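Local coordinates for protein lovastatin nonaketide synthase, polyketide synthase component (Aspergillus terreus, PDB 7CPX) that builds dihydromonacolin L, the nonaketide precursor of lovastatin, from nine malonyl-CoA units by iterative condensation, reduction and methylation on a carrier-bound chain, at residues 1858-1863 against 2152-2157; 2233-2238 against 2282-2287. The protein carries 2 engineered substitutions. All coordinates share one frame; numbering follows the deposited sequence.

In the fold
Interactions 1 and 2 lie side by side, their centres about 11 Å apart, on the ketoreductase domain. They meet at a salt bridge, Lys2157 NZ to Asp2287 OD1, 2.8 Å, which joins the end of 2152-2157 to the end of 2282-2287. Pro1860 CG rests 3.5 Å from the other carboxylate oxygen, Asp2287 OD2, and Pro2234 CB packs against Asp2156 O. Interaction 1 brings the 1858-1863 loop onto the lead-in to strand 2158-2162, and interaction 2 is where neighbouring strands 2236-2241 and 2288-2294 begin. All three strands start here, whereas Rossmann-type domains bind their dinucleotide at the strands' C-terminal ends. Both contacts accordingly lie away from the NADP pocket.

Interaction 1: 1858-1863 against 2152-2157; sequences FVPESV and LFAADK
Glu1861 reaches over Ala2154 toward Asp2156, and its side chain can be followed outward atom by atom. CB rests on the methyl of Ala2154, at 4.4 Å from Ala2154 CB. CG then leaves anti to the backbone N (chi1 170°), and a bend at chi2 carries the carboxylate out over Asp2156. There OE1 lies 3.4 Å from Asp2156 OD2, two acceptors that cannot bond as carboxylates, with their planes turned 75° apart. If the two carboxylates are as near as this, the proton affinity of one would probably rise. OE2 is turned back to its own loop: it accepts the N-H of Gln1865 and, weakly, those of Val1863 and Gln1864, which would offset part of the negative charge.

Around this arm the packing is light. Val1859 CG2 touches the backbone at Leu2152 CA, 4.0 Å away, while Val1863 CG2 approaches Asp2156 OD2 at 4.2 Å. The Pro1860 ring sits beside the tip of Lys2157, with CG 3.8 Å from NZ; that ammonium is engaged by Asp2287, and it stays 6.9 Å from Glu1861 OE1. The contact is thus loop against loop, an irregular chain laid over the segment that enters strand 2158-2162 of the ketoreductase's parallel, Rossmann-type sheet.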
ATOM      1  N   PHE A1858     -49.630 -21.790 -22.169  1.00106.31           N
ATOM      2  CA  PHE A1858     -50.320 -22.672 -23.108  1.00106.31           C
ATOM      3  C   PHE A1858     -49.399 -23.124 -24.243  1.00106.31           C
ATOM      4  O   PHE A1858     -49.616 -22.820 -25.418  1.00106.31           O
ATOM      5  CB  PHE A1858     -51.570 -21.983 -23.660  1.00106.31           C
ATOM      6  CG  PHE A1858     -52.352 -21.227 -22.624  1.00106.31           C
ATOM      7  CD1 PHE A1858     -53.142 -21.896 -21.707  1.00106.31           C
ATOM      8  CD2 PHE A1858     -52.297 -19.845 -22.571  1.00106.31           C
ATOM      9  CE1 PHE A1858     -53.862 -21.202 -20.755  1.00106.31           C
ATOM     10  CE2 PHE A1858     -53.014 -19.145 -21.621  1.00106.31           C
ATOM     11  CZ  PHE A1858     -53.798 -19.824 -20.712  1.00106.31           C
ATOM     12  N   VAL A1859     -48.358 -23.861 -23.870  1.00105.52           N
ATOM     13  CA  VAL A1859     -47.535 -24.565 -24.851  1.00105.52           C
ATOM     14  C   VAL A1859     -48.258 -25.861 -25.204  1.00105.52           C
ATOM     15  O   VAL A1859     -48.533 -26.672 -24.308  1.00105.52           O
ATOM     16  CB  VAL A1859     -46.120 -24.833 -24.316  1.00105.52           C
ATOM     17  CG1 VAL A1859     -45.323 -25.646 -25.320  1.00105.52           C
ATOM     18  CG2 VAL A1859     -45.416 -23.523 -24.016  1.00105.52           C
ATOM     19  N   PRO A1860     -48.583 -26.107 -26.475  1.00109.01           N
ATOM     20  CA  PRO A1860     -49.434 -27.250 -26.822  1.00109.01           C
ATOM     21  C   PRO A1860     -48.724 -28.594 -26.862  1.00109.01           C
ATOM     22  O   PRO A1860     -49.352 -29.587 -27.238  1.00109.01           O
ATOM     23  CB  PRO A1860     -49.940 -26.867 -28.221  1.00109.01           C
ATOM     24  CG  PRO A1860     -48.818 -26.095 -28.807  1.00109.01           C
ATOM     25  CD  PRO A1860     -48.193 -25.333 -27.668  1.00109.01           C
ATOM     26  N   GLU A1861     -47.450 -28.666 -26.487  1.00121.69           N
ATOM     27  CA  GLU A1861     -46.696 -29.916 -26.569  1.00121.69           C
ATOM     28  C   GLU A1861     -46.965 -30.738 -25.316  1.00121.69           C
ATOM     29  O   GLU A1861     -46.345 -30.526 -24.271  1.00121.69           O
ATOM     30  CB  GLU A1861     -45.207 -29.636 -26.738  1.00121.69           C
ATOM     31  CG  GLU A1861     -44.332 -30.871 -26.592  1.00121.69           C
ATOM     32  CD  GLU A1861     -44.822 -32.035 -27.430  1.00121.69           C
ATOM     33  OE1 GLU A1861     -45.303 -31.797 -28.559  1.00121.69           O
ATOM     34  OE2 GLU A1861     -44.738 -33.186 -26.956  1.00121.69           O
ATOM     35  N   SER A1862     -47.899 -31.683 -25.419  1.00125.48           N
ATOM     36  CA  SER A1862     -48.190 -32.621 -24.339  1.00125.48           C
ATOM     37  C   SER A1862     -48.445 -34.011 -24.906  1.00125.48           C
ATOM     38  O   SER A1862     -49.184 -34.812 -24.324  1.00125.48           O
ATOM     39  CB  SER A1862     -49.383 -32.152 -23.507  1.00125.48           C
ATOM     40  OG  SER A1862     -49.676 -33.079 -22.475  1.00125.48           O
ATOM     41  N   VAL A1863     -47.833 -34.318 -26.052  1.00128.07           N
ATOM     42  CA  VAL A1863     -47.977 -35.611 -26.712  1.00128.07           C
ATOM     43  C   VAL A1863     -46.687 -36.421 -26.633  1.00128.07           C
ATOM     44  O   VAL A1863     -46.693 -37.574 -26.191  1.00128.07           O
ATOM     45  CB  VAL A1863     -48.438 -35.450 -28.180  1.00128.07           C
ATOM     46  CG1 VAL A1863     -49.870 -34.944 -28.225  1.00128.07           C
ATOM     47  CG2 VAL A1863     -47.516 -34.516 -28.963  1.00128.07           C
ATOM     48  N   LEU A2152     -42.144 -21.195 -25.788  1.00100.31           N
ATOM     49  CA  LEU A2152     -43.462 -20.797 -26.253  1.00100.31           C
ATOM     50  C   LEU A2152     -43.944 -21.569 -27.470  1.00100.31           C
ATOM     51  O   LEU A2152     -45.101 -21.393 -27.868  1.00100.31           O
ATOM     52  CB  LEU A2152     -43.472 -19.302 -26.600  1.00100.31           C
ATOM     53  CG  LEU A2152     -43.307 -18.337 -25.430  1.00100.31           C
ATOM     54  CD1 LEU A2152     -43.023 -16.951 -25.955  1.00100.31           C
ATOM     55  CD2 LEU A2152     -44.551 -18.332 -24.567  1.00100.31           C
ATOM     56  N   PHE A2153     -43.107 -22.409 -28.068  1.00100.17           N
ATOM     57  CA  PHE A2153     -43.418 -23.034 -29.343  1.00100.17           C
ATOM     58  C   PHE A2153     -43.068 -24.513 -29.304  1.00100.17           C
ATOM     59  O   PHE A2153     -42.193 -24.944 -28.548  1.00100.17           O
ATOM     60  CB  PHE A2153     -42.663 -22.342 -30.479  1.00100.17           C
ATOM     61  CG  PHE A2153     -42.926 -20.866 -30.562  1.00100.17           C
ATOM     62  CD1 PHE A2153     -44.096 -20.388 -31.120  1.00100.17           C
ATOM     63  CD2 PHE A2153     -42.005 -19.959 -30.074  1.00100.17           C
ATOM     64  CE1 PHE A2153     -44.342 -19.031 -31.193  1.00100.17           C
ATOM     65  CE2 PHE A2153     -42.244 -18.603 -30.144  1.00100.17           C
ATOM     66  CZ  PHE A2153     -43.414 -18.136 -30.704  1.00100.17           C
ATOM     67  N   ALA A2154     -43.761 -25.284 -30.136  1.00106.72           N
ATOM     68  CA  ALA A2154     -43.566 -26.722 -30.207  1.00106.72           C
ATOM     69  C   ALA A2154     -42.521 -27.069 -31.259  1.00106.72           C
ATOM     70  O   ALA A2154     -42.427 -26.429 -32.310  1.00106.72           O
ATOM     71  CB  ALA A2154     -44.882 -27.430 -30.530  1.00106.72           C
ATOM     72  N   ALA A2155     -41.732 -28.103 -30.963  1.00108.57           N
ATOM     73  CA  ALA A2155     -40.680 -28.538 -31.871  1.00108.57           C
ATOM     74  C   ALA A2155     -41.212 -29.335 -33.054  1.00108.57           C
ATOM     75  O   ALA A2155     -40.491 -29.505 -34.042  1.00108.57           O
ATOM     76  CB  ALA A2155     -39.653 -29.383 -31.116  1.00108.57           C
ATOM     77  N   ASP A2156     -42.450 -29.825 -32.979  1.00112.48           N
ATOM     78  CA  ASP A2156     -43.026 -30.673 -34.015  1.00112.48           C
ATOM     79  C   ASP A2156     -43.978 -29.908 -34.927  1.00112.48           C
ATOM     80  O   ASP A2156     -44.936 -30.486 -35.450  1.00112.48           O
ATOM     81  CB  ASP A2156     -43.748 -31.861 -33.380  1.00112.48           C
ATOM     82  CG  ASP A2156     -44.873 -31.435 -32.456  1.00112.48           C
ATOM     83  OD1 ASP A2156     -45.056 -30.215 -32.260  1.00112.48           O
ATOM     84  OD2 ASP A2156     -45.577 -32.321 -31.925  1.00112.48           O
ATOM     85  N   LYS A2157     -43.733 -28.616 -35.129  1.00106.15           N
ATOM     86  CA  LYS A2157     -44.593 -27.791 -35.962  1.00106.15           C
ATOM     87  C   LYS A2157     -43.758 -26.757 -36.698  1.00106.15           C
ATOM     88  O   LYS A2157     -42.742 -26.276 -36.188  1.00106.15           O
ATOM     89  CB  LYS A2157     -45.675 -27.092 -35.131  1.00106.15           C
ATOM     90  CG  LYS A2157     -46.805 -28.009 -34.699  1.00106.15           C
ATOM     91  CD  LYS A2157     -47.645 -27.380 -33.602  1.00106.15           C
ATOM     92  CE  LYS A2157     -48.875 -28.218 -33.298  1.00106.15           C
ATOM     93  NZ  LYS A2157     -49.634 -27.699 -32.127  1.00106.15           N
TER

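Interaction 2: 2233-2238 against 2282-2287; sequences LPPVGG and SSNPLD
The side chains of Leu2286 and Val2236 run alongside each other in the buried part of the contact, Leu2286 CD2 3.7 Å from Val2236 CG1. Leu2286 CG stands beside its own backbone N (chi1 -61°), which swings CD2 in over the Val2236-Gly2238 backbone; Phe2277 also packs against both side chains. Next to this apolar pair, Gly2237 O accepts the N-H of Asp2287. The modelled separation of this bond is implausibly short, so its exact length is doubtful, and the approach of Leu2286 CA to the same oxygen shares that doubt.

Whereas this apolar, backbone-bonded side is buried, the exposed Pro2235 meets 2282-2287 only through van der Waals contact with Asn2284, itself partly exposed. CB and CG of Pro2235 lie against one face of the Asn2284 amide: Pro2235 CB is 3.4 Å from Asn2284 CG. Ser2283 OG donates to Asn2284 OD1 over 2.8 Å, from the amide face turned away from the proline and well out of the carbonyl plane. That bond helps to fix the rotation of the amide, although the proline gives it nothing polar to bind.

Residues 2235-2238 and 2284-2287 run in nearly the same direction, 19° apart, as expected where adjacent strands of a beta-alpha-beta unit start, joined here through helix 2256-2276. Gly2237 also bonds through its backbone to Thr2158 in the neighbouring strand. Chemically, the buried side combines one backbone hydrogen bond with apolar packing, while the carboxylate of Asp2287 probably stays ionised because Lys2157 supplies the opposite charge.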
ATOM      1  N   LEU A2233     -41.257 -30.979 -43.844  1.00107.33           N
ATOM      2  CA  LEU A2233     -41.391 -30.213 -42.619  1.00107.33           C
ATOM      3  C   LEU A2233     -42.678 -30.594 -41.894  1.00107.33           C
ATOM      4  O   LEU A2233     -43.637 -31.062 -42.513  1.00107.33           O
ATOM      5  CB  LEU A2233     -41.392 -28.722 -42.929  1.00107.33           C
ATOM      6  CG  LEU A2233     -40.264 -28.211 -43.825  1.00107.33           C
ATOM      7  CD1 LEU A2233     -40.460 -26.739 -44.141  1.00107.33           C
ATOM      8  CD2 LEU A2233     -38.911 -28.442 -43.175  1.00107.33           C
ATOM      9  N   PRO A2234     -42.731 -30.402 -40.579  1.00105.16           N
ATOM     10  CA  PRO A2234     -43.962 -30.694 -39.838  1.00105.16           C
ATOM     11  C   PRO A2234     -45.104 -29.811 -40.308  1.00105.16           C
ATOM     12  O   PRO A2234     -44.880 -28.808 -41.001  1.00105.16           O
ATOM     13  CB  PRO A2234     -43.584 -30.387 -38.382  1.00105.16           C
ATOM     14  CG  PRO A2234     -42.115 -30.517 -38.336  1.00105.16           C
ATOM     15  CD  PRO A2234     -41.618 -30.064 -39.673  1.00105.16           C
ATOM     16  N   PRO A2235     -46.343 -30.151 -39.955  1.00106.22           N
ATOM     17  CA  PRO A2235     -47.476 -29.317 -40.367  1.00106.22           C
ATOM     18  C   PRO A2235     -47.385 -27.921 -39.772  1.00106.22           C
ATOM     19  O   PRO A2235     -46.836 -27.718 -38.686  1.00106.22           O
ATOM     20  CB  PRO A2235     -48.695 -30.076 -39.829  1.00106.22           C
ATOM     21  CG  PRO A2235     -48.217 -31.469 -39.606  1.00106.22           C
ATOM     22  CD  PRO A2235     -46.782 -31.345 -39.215  1.00106.22           C
ATOM     23  N   VAL A2236     -47.935 -26.953 -40.501  1.00105.28           N
ATOM     24  CA  VAL A2236     -47.900 -25.567 -40.051  1.00105.28           C
ATOM     25  C   VAL A2236     -48.724 -25.441 -38.779  1.00105.28           C
ATOM     26  O   VAL A2236     -49.941 -25.666 -38.783  1.00105.28           O
ATOM     27  CB  VAL A2236     -48.412 -24.625 -41.144  1.00105.28           C
ATOM     28  CG1 VAL A2236     -48.338 -23.187 -40.673  1.00105.28           C
ATOM     29  CG2 VAL A2236     -47.610 -24.806 -42.420  1.00105.28           C
ATOM     30  N   GLY A2237     -48.063 -25.077 -37.685  1.00104.56           N
ATOM     31  CA  GLY A2237     -48.725 -24.891 -36.411  1.00104.56           C
ATOM     32  C   GLY A2237     -48.942 -23.434 -36.062  1.00104.56           C
ATOM     33  O   GLY A2237     -49.561 -23.121 -35.042  1.00104.56           O
ATOM     34  N   GLY A2238     -48.432 -22.532 -36.892  1.00102.03           N
ATOM     35  CA  GLY A2238     -48.604 -21.116 -36.643  1.00102.03           C
ATOM     36  C   GLY A2238     -48.145 -20.301 -37.827  1.00102.03           C
ATOM     37  O   GLY A2238     -47.356 -20.763 -38.659  1.00102.03           O
ATOM     38  N   SER A2282     -59.255 -29.735 -38.191  1.00117.29           N
ATOM     39  CA  SER A2282     -58.065 -30.321 -38.788  1.00117.29           C
ATOM     40  C   SER A2282     -57.163 -30.901 -37.703  1.00117.29           C
ATOM     41  O   SER A2282     -57.203 -30.498 -36.539  1.00117.29           O
ATOM     42  CB  SER A2282     -57.306 -29.274 -39.603  1.00117.29           C
ATOM     43  OG  SER A2282     -56.934 -28.173 -38.794  1.00117.29           O
ATOM     44  N   SER A2283     -56.349 -31.880 -38.101  1.00119.34           N
ATOM     45  CA  SER A2283     -55.450 -32.522 -37.146  1.00119.34           C
ATOM     46  C   SER A2283     -54.382 -31.560 -36.629  1.00119.34           C
ATOM     47  O   SER A2283     -53.838 -31.774 -35.543  1.00119.34           O
ATOM     48  CB  SER A2283     -54.786 -33.739 -37.787  1.00119.34           C
ATOM     49  OG  SER A2283     -54.016 -33.362 -38.915  1.00119.34           O
ATOM     50  N   ASN A2284     -54.076 -30.501 -37.378  1.00113.63           N
ATOM     51  CA  ASN A2284     -52.997 -29.569 -37.047  1.00113.63           C
ATOM     52  C   ASN A2284     -53.518 -28.140 -37.147  1.00113.63           C
ATOM     53  O   ASN A2284     -53.151 -27.393 -38.059  1.00113.63           O
ATOM     54  CB  ASN A2284     -51.779 -29.777 -37.954  1.00113.63           C
ATOM     55  CG  ASN A2284     -51.200 -31.186 -37.863  1.00113.63           C
ATOM     56  OD1 ASN A2284     -51.570 -32.054 -38.644  1.00113.63           O
ATOM     57  ND2 ASN A2284     -50.298 -31.418 -36.907  1.00113.63           N
ATOM     58  N   PRO A2285     -54.394 -27.736 -36.233  1.00111.44           N
ATOM     59  CA  PRO A2285     -54.817 -26.335 -36.200  1.00111.44           C
ATOM     60  C   PRO A2285     -53.668 -25.430 -35.787  1.00111.44           C
ATOM     61  O   PRO A2285     -52.780 -25.821 -35.027  1.00111.44           O
ATOM     62  CB  PRO A2285     -55.941 -26.325 -35.156  1.00111.44           C
ATOM     63  CG  PRO A2285     -55.602 -27.455 -34.251  1.00111.44           C
ATOM     64  CD  PRO A2285     -54.957 -28.509 -35.112  1.00111.44           C
ATOM     65  N   LEU A2286     -53.690 -24.205 -36.303  1.00104.92           N
ATOM     66  CA  LEU A2286     -52.636 -23.252 -35.989  1.00104.92           C
ATOM     67  C   LEU A2286     -52.684 -22.884 -34.513  1.00104.92           C
ATOM     68  O   LEU A2286     -53.739 -22.524 -33.985  1.00104.92           O
ATOM     69  CB  LEU A2286     -52.777 -21.997 -36.847  1.00104.92           C
ATOM     70  CG  LEU A2286     -52.682 -22.176 -38.362  1.00104.92           C
ATOM     71  CD1 LEU A2286     -52.633 -20.825 -39.051  1.00104.92           C
ATOM     72  CD2 LEU A2286     -51.468 -23.000 -38.736  1.00104.92           C
ATOM     73  N   ASP A2287     -51.536 -22.984 -33.843  1.00106.01           N
ATOM     74  CA  ASP A2287     -51.441 -22.486 -32.476  1.00106.01           C
ATOM     75  C   ASP A2287     -51.674 -20.984 -32.428  1.00106.01           C
ATOM     76  O   ASP A2287     -52.185 -20.464 -31.430  1.00106.01           O
ATOM     77  CB  ASP A2287     -50.075 -22.830 -31.886  1.00106.01           C
ATOM     78  CG  ASP A2287     -49.780 -24.314 -31.921  1.00106.01           C
ATOM     79  OD1 ASP A2287     -50.740 -25.112 -31.861  1.00106.01           O
ATOM     80  OD2 ASP A2287     -48.592 -24.685 -32.014  1.00106.01           O
TER